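Local coordinates for protein putative sulfatase yidJ (Bacteroides fragilis, PDB 2QZU) that probably hydrolyses sulfate esters as a metal-dependent arylsulfatase of the sulfatase family, within the alkaline phosphatase clan, at residues A[420-425]-A[444-449]; A[182-187]-A[191-196]; A[240-245]-A[282-287]. All blocks are in the same frame, centred on the assembly; numbering follows the deposited sequence.

Contact 1 (A[420-425]-A[444-449]); sequences RYTYAV and PHEMNN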
loop_
_atom_site.group_PDB
_atom_site.type_symbol
_atom_site.label_atom_id
_atom_site.label_comp_id
_atom_site.label_asym_id
_atom_site.label_seq_id
_atom_site.Cartn_x
_atom_site.Cartn_y
_atom_site.Cartn_z
ATOM N N ARG A 420 -26.842 -9.689 -26.410
ATOM C CA ARG A 420 -27.813 -9.880 -25.334
ATOM C C ARG A 420 -27.368 -10.843 -24.238
ATOM O O ARG A 420 -27.633 -10.608 -23.056
ATOM C CB ARG A 420 -29.145 -10.379 -25.905
ATOM C CG ARG A 420 -30.182 -10.689 -24.831
ATOM C CD ARG A 420 -31.481 -11.218 -25.418
ATOM N NE ARG A 420 -32.473 -11.462 -24.374
ATOM C CZ ARG A 420 -33.673 -11.994 -24.586
ATOM N NH1 ARG A 420 -34.043 -12.346 -25.810
ATOM N NH2 ARG A 420 -34.505 -12.175 -23.570
ATOM N N TYR A 421 -26.693 -11.920 -24.630
ATOM C CA TYR A 421 -26.251 -12.942 -23.683
ATOM C C TYR A 421 -24.745 -13.069 -23.470
ATOM O O TYR A 421 -23.947 -12.766 -24.352
ATOM C CB TYR A 421 -26.739 -14.321 -24.148
ATOM C CG TYR A 421 -28.238 -14.487 -24.258
ATOM C CD1 TYR A 421 -29.017 -14.714 -23.125
ATOM C CD2 TYR A 421 -28.875 -14.423 -25.498
ATOM C CE1 TYR A 421 -30.400 -14.879 -23.223
ATOM C CE2 TYR A 421 -30.255 -14.586 -25.607
ATOM C CZ TYR A 421 -31.008 -14.812 -24.466
ATOM O OH TYR A 421 -32.373 -14.969 -24.568
ATOM N N THR A 422 -24.372 -13.524 -22.278
ATOM C CA THR A 422 -22.977 -13.812 -21.969
ATOM C C THR A 422 -23.035 -15.277 -21.549
ATOM O O THR A 422 -23.701 -15.625 -20.572
ATOM C CB THR A 422 -22.425 -12.954 -20.815
ATOM O OG1 THR A 422 -22.358 -11.585 -21.232
ATOM C CG2 THR A 422 -21.018 -13.418 -20.433
ATOM N N TYR A 423 -22.366 -16.131 -22.316
ATOM C CA TYR A 423 -22.345 -17.568 -22.060
ATOM C C TYR A 423 -20.919 -18.028 -21.815
ATOM O O TYR A 423 -19.993 -17.581 -22.487
ATOM C CB TYR A 423 -22.916 -18.314 -23.273
ATOM C CG TYR A 423 -22.863 -19.824 -23.178
ATOM C CD1 TYR A 423 -23.759 -20.524 -22.373
ATOM C CD2 TYR A 423 -21.914 -20.552 -23.897
ATOM C CE1 TYR A 423 -23.714 -21.913 -22.288
ATOM C CE2 TYR A 423 -21.862 -21.943 -23.819
ATOM C CZ TYR A 423 -22.766 -22.614 -23.012
ATOM O OH TYR A 423 -22.720 -23.984 -22.925
ATOM N N ALA A 424 -20.739 -18.912 -20.842
ATOM C CA ALA A 424 -19.410 -19.426 -20.555
ATOM C C ALA A 424 -19.478 -20.827 -19.974
ATOM O O ALA A 424 -20.428 -21.178 -19.274
ATOM C CB ALA A 424 -18.691 -18.504 -19.591
ATOM N N VAL A 425 -18.471 -21.632 -20.290
ATOM C CA VAL A 425 -18.387 -22.981 -19.757
ATOM C C VAL A 425 -17.023 -23.117 -19.105
ATOM O O VAL A 425 -16.045 -22.505 -19.547
ATOM C CB VAL A 425 -18.531 -24.075 -20.855
ATOM C CG1 VAL A 425 -19.879 -23.942 -21.550
ATOM C CG2 VAL A 425 -17.390 -23.986 -21.858
ATOM N N PRO A 444 -29.297 -7.034 -16.518
ATOM C CA PRO A 444 -28.096 -6.274 -16.887
ATOM C C PRO A 444 -26.913 -6.371 -15.928
ATOM O O PRO A 444 -25.760 -6.259 -16.348
ATOM C CB PRO A 444 -28.625 -4.846 -17.029
ATOM C CG PRO A 444 -29.754 -4.808 -16.036
ATOM C CD PRO A 444 -30.436 -6.130 -16.280
ATOM N N HIS A 445 -27.186 -6.580 -14.645
ATOM C CA HIS A 445 -26.111 -6.671 -13.664
ATOM C C HIS A 445 -25.670 -8.110 -13.424
ATOM O O HIS A 445 -24.954 -8.404 -12.466
ATOM C CB HIS A 445 -26.548 -6.003 -12.364
ATOM C CG HIS A 445 -26.950 -4.572 -12.544
ATOM N ND1 HIS A 445 -26.066 -3.601 -12.966
ATOM C CD2 HIS A 445 -28.153 -3.962 -12.430
ATOM C CE1 HIS A 445 -26.709 -2.455 -13.107
ATOM N NE2 HIS A 445 -27.975 -2.646 -12.790
ATOM N N GLU A 446 -26.113 -8.994 -14.313
ATOM C CA GLU A 446 -25.762 -10.410 -14.278
ATOM C C GLU A 446 -25.786 -11.053 -12.895
ATOM O O GLU A 446 -24.751 -11.468 -12.364
ATOM C CB GLU A 446 -24.391 -10.583 -14.929
ATOM C CG GLU A 446 -24.359 -10.022 -16.347
ATOM C CD GLU A 446 -22.975 -10.035 -16.969
ATOM O OE1 GLU A 446 -22.846 -10.515 -18.114
ATOM O OE2 GLU A 446 -22.022 -9.554 -16.321
HETATM N N MSE A 447 -26.984 -11.155 -12.333
HETATM C CA MSE A 447 -27.179 -11.736 -11.010
HETATM C C MSE A 447 -27.822 -13.121 -11.072
HETATM O O MSE A 447 -27.778 -13.870 -10.098
HETATM C CB MSE A 447 -28.085 -10.831 -10.171
HETATM C CG MSE A 447 -27.626 -9.392 -10.059
HETATM SE SE MSE A 447 -25.927 -9.234 -9.163
HETATM C CE MSE A 447 -26.493 -9.677 -7.360
ATOM N N ASN A 448 -28.415 -13.460 -12.213
ATOM C CA ASN A 448 -29.102 -14.742 -12.360
ATOM C C ASN A 448 -28.511 -15.649 -13.426
ATOM O O ASN A 448 -28.662 -15.383 -14.619
ATOM C CB ASN A 448 -30.575 -14.498 -12.705
ATOM C CG ASN A 448 -31.444 -15.729 -12.507
ATOM O OD1 ASN A 448 -32.614 -15.740 -12.893
ATOM N ND2 ASN A 448 -30.882 -16.765 -11.894
ATOM N N ASN A 449 -27.843 -16.717 -13.003
ATOM C CA ASN A 449 -27.294 -17.669 -13.957
ATOM C C ASN A 449 -28.503 -18.504 -14.358
ATOM O O ASN A 449 -29.009 -19.288 -13.558
ATOM C CB ASN A 449 -26.236 -18.565 -13.307
ATOM C CG ASN A 449 -25.707 -19.618 -14.264
ATOM O OD1 ASN A 449 -26.094 -19.658 -15.433
ATOM N ND2 ASN A 449 -24.821 -20.477 -13.775
HETATM O O HOH W 1 -20.727 -10.190 -19.568
#

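Contact 2 (A[182-187]-A[191-196]); sequences MYWNTT and DSFYYV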
loop_
_atom_site.group_PDB
_atom_site.type_symbol
_atom_site.label_atom_id
_atom_site.label_comp_id
_atom_site.label_asym_id
_atom_site.label_seq_id
_atom_site.Cartn_x
_atom_site.Cartn_y
_atom_site.Cartn_z
HETATM N N MSE A 182 9.341 4.171 -13.185
HETATM C CA MSE A 182 10.664 3.950 -13.749
HETATM C C MSE A 182 10.520 3.578 -15.215
HETATM O O MSE A 182 9.466 3.097 -15.650
HETATM C CB MSE A 182 11.439 2.873 -12.971
HETATM C CG MSE A 182 10.654 1.642 -12.588
HETATM SE SE MSE A 182 10.391 0.437 -14.061
HETATM C CE MSE A 182 9.706 -1.082 -13.113
ATOM N N TYR A 183 11.581 3.815 -15.976
ATOM C CA TYR A 183 11.579 3.553 -17.405
ATOM C C TYR A 183 12.968 3.215 -17.904
ATOM O O TYR A 183 13.972 3.454 -17.226
ATOM C CB TYR A 183 11.136 4.808 -18.173
ATOM C CG TYR A 183 9.788 5.359 -17.787
ATOM C CD1 TYR A 183 8.628 4.931 -18.433
ATOM C CD2 TYR A 183 9.666 6.281 -16.750
ATOM C CE1 TYR A 183 7.377 5.407 -18.053
ATOM C CE2 TYR A 183 8.423 6.759 -16.355
ATOM C CZ TYR A 183 7.282 6.319 -17.008
ATOM O OH TYR A 183 6.052 6.771 -16.602
ATOM N N TRP A 184 13.001 2.654 -19.105
ATOM C CA TRP A 184 14.242 2.355 -19.801
ATOM C C TRP A 184 14.096 3.182 -21.067
ATOM O O TRP A 184 13.053 3.119 -21.725
ATOM C CB TRP A 184 14.325 0.889 -20.215
ATOM C CG TRP A 184 14.819 -0.054 -19.177
ATOM C CD1 TRP A 184 16.121 -0.310 -18.840
ATOM C CD2 TRP A 184 14.019 -0.937 -18.392
ATOM N NE1 TRP A 184 16.176 -1.312 -17.897
ATOM C CE2 TRP A 184 14.899 -1.713 -17.605
ATOM C CE3 TRP A 184 12.637 -1.150 -18.280
ATOM C CZ2 TRP A 184 14.442 -2.690 -16.717
ATOM C CZ3 TRP A 184 12.183 -2.122 -17.398
ATOM C CH2 TRP A 184 13.086 -2.882 -16.628
ATOM N N ASN A 185 15.111 3.972 -21.395
ATOM C CA ASN A 185 15.078 4.755 -22.624
ATOM C C ASN A 185 15.561 3.799 -23.717
ATOM O O ASN A 185 15.862 2.640 -23.437
ATOM C CB ASN A 185 15.991 5.980 -22.509
ATOM C CG ASN A 185 17.386 5.623 -22.059
ATOM O OD1 ASN A 185 18.087 4.865 -22.725
ATOM N ND2 ASN A 185 17.799 6.161 -20.917
ATOM N N THR A 186 15.657 4.279 -24.951
ATOM C CA THR A 186 16.048 3.426 -26.072
ATOM C C THR A 186 17.372 2.670 -25.962
ATOM O O THR A 186 17.436 1.490 -26.301
ATOM C CB THR A 186 16.050 4.229 -27.395
ATOM O OG1 THR A 186 14.765 4.840 -27.582
ATOM C CG2 THR A 186 16.338 3.309 -28.582
ATOM N N THR A 187 18.421 3.327 -25.480
ATOM C CA THR A 187 19.728 2.678 -25.395
ATOM C C THR A 187 20.195 2.199 -24.021
ATOM O O THR A 187 21.295 1.655 -23.894
ATOM C CB THR A 187 20.821 3.596 -25.964
ATOM O OG1 THR A 187 20.798 4.849 -25.267
ATOM C CG2 THR A 187 20.589 3.838 -27.446
ATOM N N ASP A 191 20.150 -3.083 -16.558
ATOM C CA ASP A 191 20.176 -2.590 -15.185
ATOM C C ASP A 191 20.316 -1.076 -15.056
ATOM O O ASP A 191 20.615 -0.566 -13.971
ATOM C CB ASP A 191 21.297 -3.287 -14.407
ATOM C CG ASP A 191 21.100 -4.795 -14.332
ATOM O OD1 ASP A 191 20.043 -5.233 -13.822
ATOM O OD2 ASP A 191 21.997 -5.541 -14.782
ATOM N N SER A 192 20.075 -0.359 -16.149
ATOM C CA SER A 192 20.191 1.093 -16.141
ATOM C C SER A 192 18.887 1.859 -16.353
ATOM O O SER A 192 18.860 2.876 -17.058
ATOM C CB SER A 192 21.222 1.536 -17.179
ATOM O OG SER A 192 22.521 1.122 -16.793
ATOM N N PHE A 193 17.808 1.368 -15.754
ATOM C CA PHE A 193 16.530 2.055 -15.844
ATOM C C PHE A 193 16.654 3.268 -14.923
ATOM O O PHE A 193 17.575 3.337 -14.110
ATOM C CB PHE A 193 15.381 1.155 -15.369
ATOM C CG PHE A 193 15.640 0.469 -14.053
ATOM C CD1 PHE A 193 16.326 -0.742 -14.009
ATOM C CD2 PHE A 193 15.211 1.042 -12.862
ATOM C CE1 PHE A 193 16.580 -1.375 -12.794
ATOM C CE2 PHE A 193 15.461 0.418 -11.640
ATOM C CZ PHE A 193 16.145 -0.795 -11.607
ATOM N N TYR A 194 15.741 4.223 -15.055
ATOM C CA TYR A 194 15.773 5.418 -14.219
ATOM C C TYR A 194 14.398 5.721 -13.649
ATOM O O TYR A 194 13.380 5.309 -14.203
ATOM C CB TYR A 194 16.251 6.631 -15.022
ATOM C CG TYR A 194 15.384 6.955 -16.220
ATOM C CD1 TYR A 194 15.605 6.337 -17.446
ATOM C CD2 TYR A 194 14.336 7.875 -16.124
ATOM C CE1 TYR A 194 14.811 6.621 -18.550
ATOM C CE2 TYR A 194 13.531 8.166 -17.228
ATOM C CZ TYR A 194 13.779 7.535 -18.436
ATOM O OH TYR A 194 13.005 7.812 -19.539
ATOM N N TYR A 195 14.380 6.440 -12.533
ATOM C CA TYR A 195 13.135 6.824 -11.887
ATOM C C TYR A 195 12.844 8.288 -12.204
ATOM O O TYR A 195 13.765 9.076 -12.434
ATOM C CB TYR A 195 13.248 6.652 -10.370
ATOM C CG TYR A 195 13.244 5.219 -9.897
ATOM C CD1 TYR A 195 12.053 4.495 -9.810
ATOM C CD2 TYR A 195 14.434 4.583 -9.535
ATOM C CE1 TYR A 195 12.049 3.174 -9.375
ATOM C CE2 TYR A 195 14.439 3.262 -9.099
ATOM C CZ TYR A 195 13.246 2.565 -9.022
ATOM O OH TYR A 195 13.255 1.259 -8.596
ATOM N N VAL A 196 11.564 8.638 -12.217
ATOM C CA VAL A 196 11.122 10.001 -12.479
ATOM C C VAL A 196 10.246 10.467 -11.311
ATOM O O VAL A 196 9.364 9.738 -10.863
ATOM C CB VAL A 196 10.293 10.076 -13.783
ATOM C CG1 VAL A 196 9.829 11.500 -14.020
ATOM C CG2 VAL A 196 11.125 9.582 -14.960
#

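Contact 3 (A[240-245]-A[282-287]); sequences DRYKEI and CITGVD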
loop_
_atom_site.group_PDB
_atom_site.type_symbol
_atom_site.label_atom_id
_atom_site.label_comp_id
_atom_site.label_asym_id
_atom_site.label_seq_id
_atom_site.Cartn_x
_atom_site.Cartn_y
_atom_site.Cartn_z
ATOM N N ASP A 240 -3.001 15.135 -5.631
ATOM C CA ASP A 240 -4.075 15.661 -4.799
ATOM C C ASP A 240 -5.115 16.495 -5.526
ATOM O O ASP A 240 -6.294 16.453 -5.169
ATOM C CB ASP A 240 -3.488 16.483 -3.650
ATOM C CG ASP A 240 -2.602 15.657 -2.744
ATOM O OD1 ASP A 240 -3.018 14.538 -2.380
ATOM O OD2 ASP A 240 -1.496 16.125 -2.392
ATOM N N ARG A 241 -4.699 17.253 -6.535
ATOM C CA ARG A 241 -5.655 18.087 -7.255
ATOM C C ARG A 241 -6.760 17.270 -7.921
ATOM O O ARG A 241 -7.888 17.742 -8.063
ATOM C CB ARG A 241 -4.940 18.980 -8.280
ATOM C CG ARG A 241 -4.094 18.264 -9.323
ATOM C CD ARG A 241 -3.425 19.291 -10.232
ATOM N NE ARG A 241 -2.676 18.696 -11.338
ATOM C CZ ARG A 241 -1.497 18.093 -11.214
ATOM N NH1 ARG A 241 -0.916 17.996 -10.027
ATOM N NH2 ARG A 241 -0.891 17.598 -12.285
ATOM N N TYR A 242 -6.452 16.041 -8.322
ATOM C CA TYR A 242 -7.470 15.200 -8.939
ATOM C C TYR A 242 -8.385 14.597 -7.874
ATOM O O TYR A 242 -9.569 14.361 -8.121
ATOM C CB TYR A 242 -6.805 14.111 -9.784
ATOM C CG TYR A 242 -5.965 14.696 -10.892
ATOM C CD1 TYR A 242 -6.544 15.499 -11.879
ATOM C CD2 TYR A 242 -4.591 14.492 -10.935
ATOM C CE1 TYR A 242 -5.774 16.082 -12.874
ATOM C CE2 TYR A 242 -3.810 15.070 -11.927
ATOM C CZ TYR A 242 -4.412 15.864 -12.893
ATOM O OH TYR A 242 -3.643 16.429 -13.876
ATOM N N LYS A 243 -7.844 14.363 -6.682
ATOM C CA LYS A 243 -8.642 13.814 -5.592
ATOM C C LYS A 243 -9.637 14.863 -5.095
ATOM O O LYS A 243 -10.776 14.539 -4.755
ATOM C CB LYS A 243 -7.744 13.366 -4.429
ATOM C CG LYS A 243 -6.832 12.185 -4.737
ATOM C CD LYS A 243 -6.067 11.750 -3.483
ATOM C CE LYS A 243 -5.140 10.578 -3.750
ATOM N NZ LYS A 243 -4.433 10.143 -2.507
ATOM N N GLU A 244 -9.199 16.121 -5.064
ATOM C CA GLU A 244 -10.038 17.231 -4.607
ATOM C C GLU A 244 -11.347 17.323 -5.382
ATOM O O GLU A 244 -12.367 17.747 -4.845
ATOM C CB GLU A 244 -9.294 18.563 -4.753
ATOM C CG GLU A 244 -8.930 19.235 -3.439
ATOM C CD GLU A 244 -7.492 18.983 -3.030
ATOM O OE1 GLU A 244 -6.580 19.418 -3.766
ATOM O OE2 GLU A 244 -7.273 18.354 -1.972
ATOM N N ILE A 245 -11.306 16.937 -6.651
ATOM C CA ILE A 245 -12.484 16.989 -7.505
ATOM C C ILE A 245 -13.614 16.088 -7.012
ATOM O O ILE A 245 -14.787 16.376 -7.248
ATOM C CB ILE A 245 -12.109 16.602 -8.958
ATOM C CG1 ILE A 245 -11.140 17.642 -9.531
ATOM C CG2 ILE A 245 -13.361 16.503 -9.828
ATOM C CD1 ILE A 245 -10.556 17.263 -10.875
ATOM N N CYS A 282 -7.993 9.125 -10.613
ATOM C CA CYS A 282 -6.997 8.633 -11.559
ATOM C C CYS A 282 -7.469 8.846 -12.983
ATOM O O CYS A 282 -6.705 9.294 -13.835
ATOM C CB CYS A 282 -6.729 7.141 -11.339
ATOM S SG CYS A 282 -5.690 6.749 -9.901
ATOM N N ILE A 283 -8.731 8.514 -13.238
ATOM C CA ILE A 283 -9.299 8.669 -14.565
ATOM C C ILE A 283 -9.286 10.124 -15.013
ATOM O O ILE A 283 -8.903 10.424 -16.142
ATOM C CB ILE A 283 -10.728 8.107 -14.614
ATOM C CG1 ILE A 283 -10.663 6.578 -14.586
ATOM C CG2 ILE A 283 -11.450 8.609 -15.857
ATOM C CD1 ILE A 283 -12.016 5.880 -14.603
ATOM N N THR A 284 -9.692 11.029 -14.130
ATOM C CA THR A 284 -9.696 12.439 -14.482
ATOM C C THR A 284 -8.272 12.918 -14.757
ATOM O O THR A 284 -8.046 13.721 -15.662
ATOM C CB THR A 284 -10.354 13.272 -13.367
ATOM O OG1 THR A 284 -11.743 12.926 -13.293
ATOM C CG2 THR A 284 -10.234 14.763 -13.662
ATOM N N GLY A 285 -7.311 12.401 -13.995
ATOM C CA GLY A 285 -5.921 12.772 -14.204
ATOM C C GLY A 285 -5.437 12.237 -15.542
ATOM O O GLY A 285 -4.739 12.922 -16.289
ATOM N N VAL A 286 -5.803 10.997 -15.845
ATOM C CA VAL A 286 -5.416 10.395 -17.116
ATOM C C VAL A 286 -6.027 11.238 -18.237
ATOM O O VAL A 286 -5.361 11.560 -19.219
ATOM C CB VAL A 286 -5.915 8.930 -17.212
ATOM C CG1 VAL A 286 -5.920 8.460 -18.661
ATOM C CG2 VAL A 286 -5.000 8.023 -16.389
ATOM N N ASP A 287 -7.292 11.607 -18.061
ATOM C CA ASP A 287 -8.020 12.411 -19.038
ATOM C C ASP A 287 -7.284 13.707 -19.373
ATOM O O ASP A 287 -7.132 14.063 -20.541
ATOM C CB ASP A 287 -9.415 12.740 -18.496
ATOM C CG ASP A 287 -10.257 13.529 -19.484
ATOM O OD1 ASP A 287 -10.785 12.921 -20.440
ATOM O OD2 ASP A 287 -10.387 14.759 -19.301
#

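Contact 1 (A[420-425]-A[444-449])
Thr-422 and Glu-446 make a small, buried polar contact between a strand of the C-terminal four-stranded antiparallel sheet and the loop that leads from that sheet's last strand into helix 455-471. Only these two side chains touch, and together they bury just 55 Å². Segment 420-425 belongs to strand 421-428, while 444-449 has no regular structure. The backbones stay well apart, with the CA atoms of Thr-422 and Glu-446 8.9 Å from each other, so the carboxylate has to bridge the distance. It does so because the Glu-446 chain is extended beyond CG (chi2 174°), which carries OE1 across to Thr-422 at about a right angle to the threonine side chain. OE1 comes within 3.3 Å of Thr-422 OG1. A water makes the clearer connection: it lies 2.7 Å from Thr-422 OG1 and 2.6 Å from Glu-446 OE1, to which it probably donates. The other carboxylate oxygen, OE2, takes the backbone N-H of Glu-331, so the glutamate also ties this loop to a helix start in another part of the chain. Thr-422 OG1 has a further, weak hydrogen bond with Arg-440 NH1. With one oxygen on the water and the other on a backbone amide, the buried carboxylate is held from both ends, and this polar surrounding would probably help it to stay charged.

Contact 2 (A[182-187]-A[191-196])
Phe-193 packs against Trp-184 where the short hairpin of strands 182-183 and 194-195 opens toward its turn. Starting at CB, the phenylalanine sits over the indole face, 3.6 Å from the centroid of the five-membered ring and almost on its normal, in a CH-pi contact. The same CB is 3.3 Å from Tyr-183 O. Phe-193 CG falls between the backbone N and the carbonyl carbon (chi1 48°), which lays its ring alongside the indole, pointing the same way. Further out, CD1 reaches Trp-184 CZ2 at 3.8 Å and CD2 approaches Met-182 CB. The ring thus turns its edge to the six-membered indole ring in an offset edge-to-face pair, planes at 69°. Trp-184 NE1 bonds to Arg-190 O in the turn.

Next door, Tyr-183 and Tyr-194 form the hydrogen-bonded antiparallel pair, each N-H reaching the other's carbonyl at N-to-O distances of 2.9 Å. Tyr-183 CB lies off-centre over the Tyr-194 ring, 4.3 Å from its centroid, in a CH-pi contact. Tyr-194 OH bonds to Tyr-203 OH, and Tyr-183 OH to Glu-204. Two backbone bonds alone make a short ladder; the aromatic and CH-pi contacts add to them, while the phenol oxygens bond to residues of helix 200-213.

Contact 3 (A[240-245]-A[282-287])
Tyr-242 of the short helix 240-244 lays its ring flat on the backbone of Gly-285, in the middle of the long helix 267-299. This is the tight part of the contact. Gly-285 CA stands 3.5 Å from the ring centroid and 8° off the normal, a CH-pi contact centred on the face, and all six ring carbons lie within 4 Å of it. With no side chain on Gly-285, the ring can come down onto the main chain, and the CA atoms of Tyr-242 and Gly-285 approach to 6.0 Å. The opposite face is covered by Arg-241 CG, over the ring centre, so the tyrosine is sandwiched between its own neighbour and the long helix. Its OH goes on to bond with Glu-288 OE2, one turn along that helix, which would help fix the ring's tilt.

The other part is looser and lies toward solvent. Ile-245, an exposed residue, meets Thr-284 tip to tip, CD1 to CG2 at 3.8 Å, and the same methyl of Thr-284 lies 4.2 Å from Tyr-242 CD1. The threonine's OG1 is used elsewhere, by Tyr-246 OH and Lys-52 O. On the far side, Asp-240 forms a salt bridge with Lys-373 of the second subunit. The whole is a helix-helix contact of the sulfatase domain, with an aromatic ring packed on a glycine of the longer helix.

How the contacts relate
All three contacts lie away from the middle of the chain, 21 to 24 Å from its centre, and none touches another. Contacts 1 and 3 are the buried ones, although Ile-245 in contact 3 is exposed; contact 2 is partly buried. Contacts 2 and 3 both belong to the sulfatase domain and approach to about 11 Å between nearest atoms, and both send side chains to helix 200-213. Contact 1 belongs to the C-terminal sheet, on the opposite side of the chain's centre from contact 2. Chemistry follows position: a water-mediated carboxylate between strand and loop, paired backbones with aromatic rings in a hairpin, and purely apolar contact between helices.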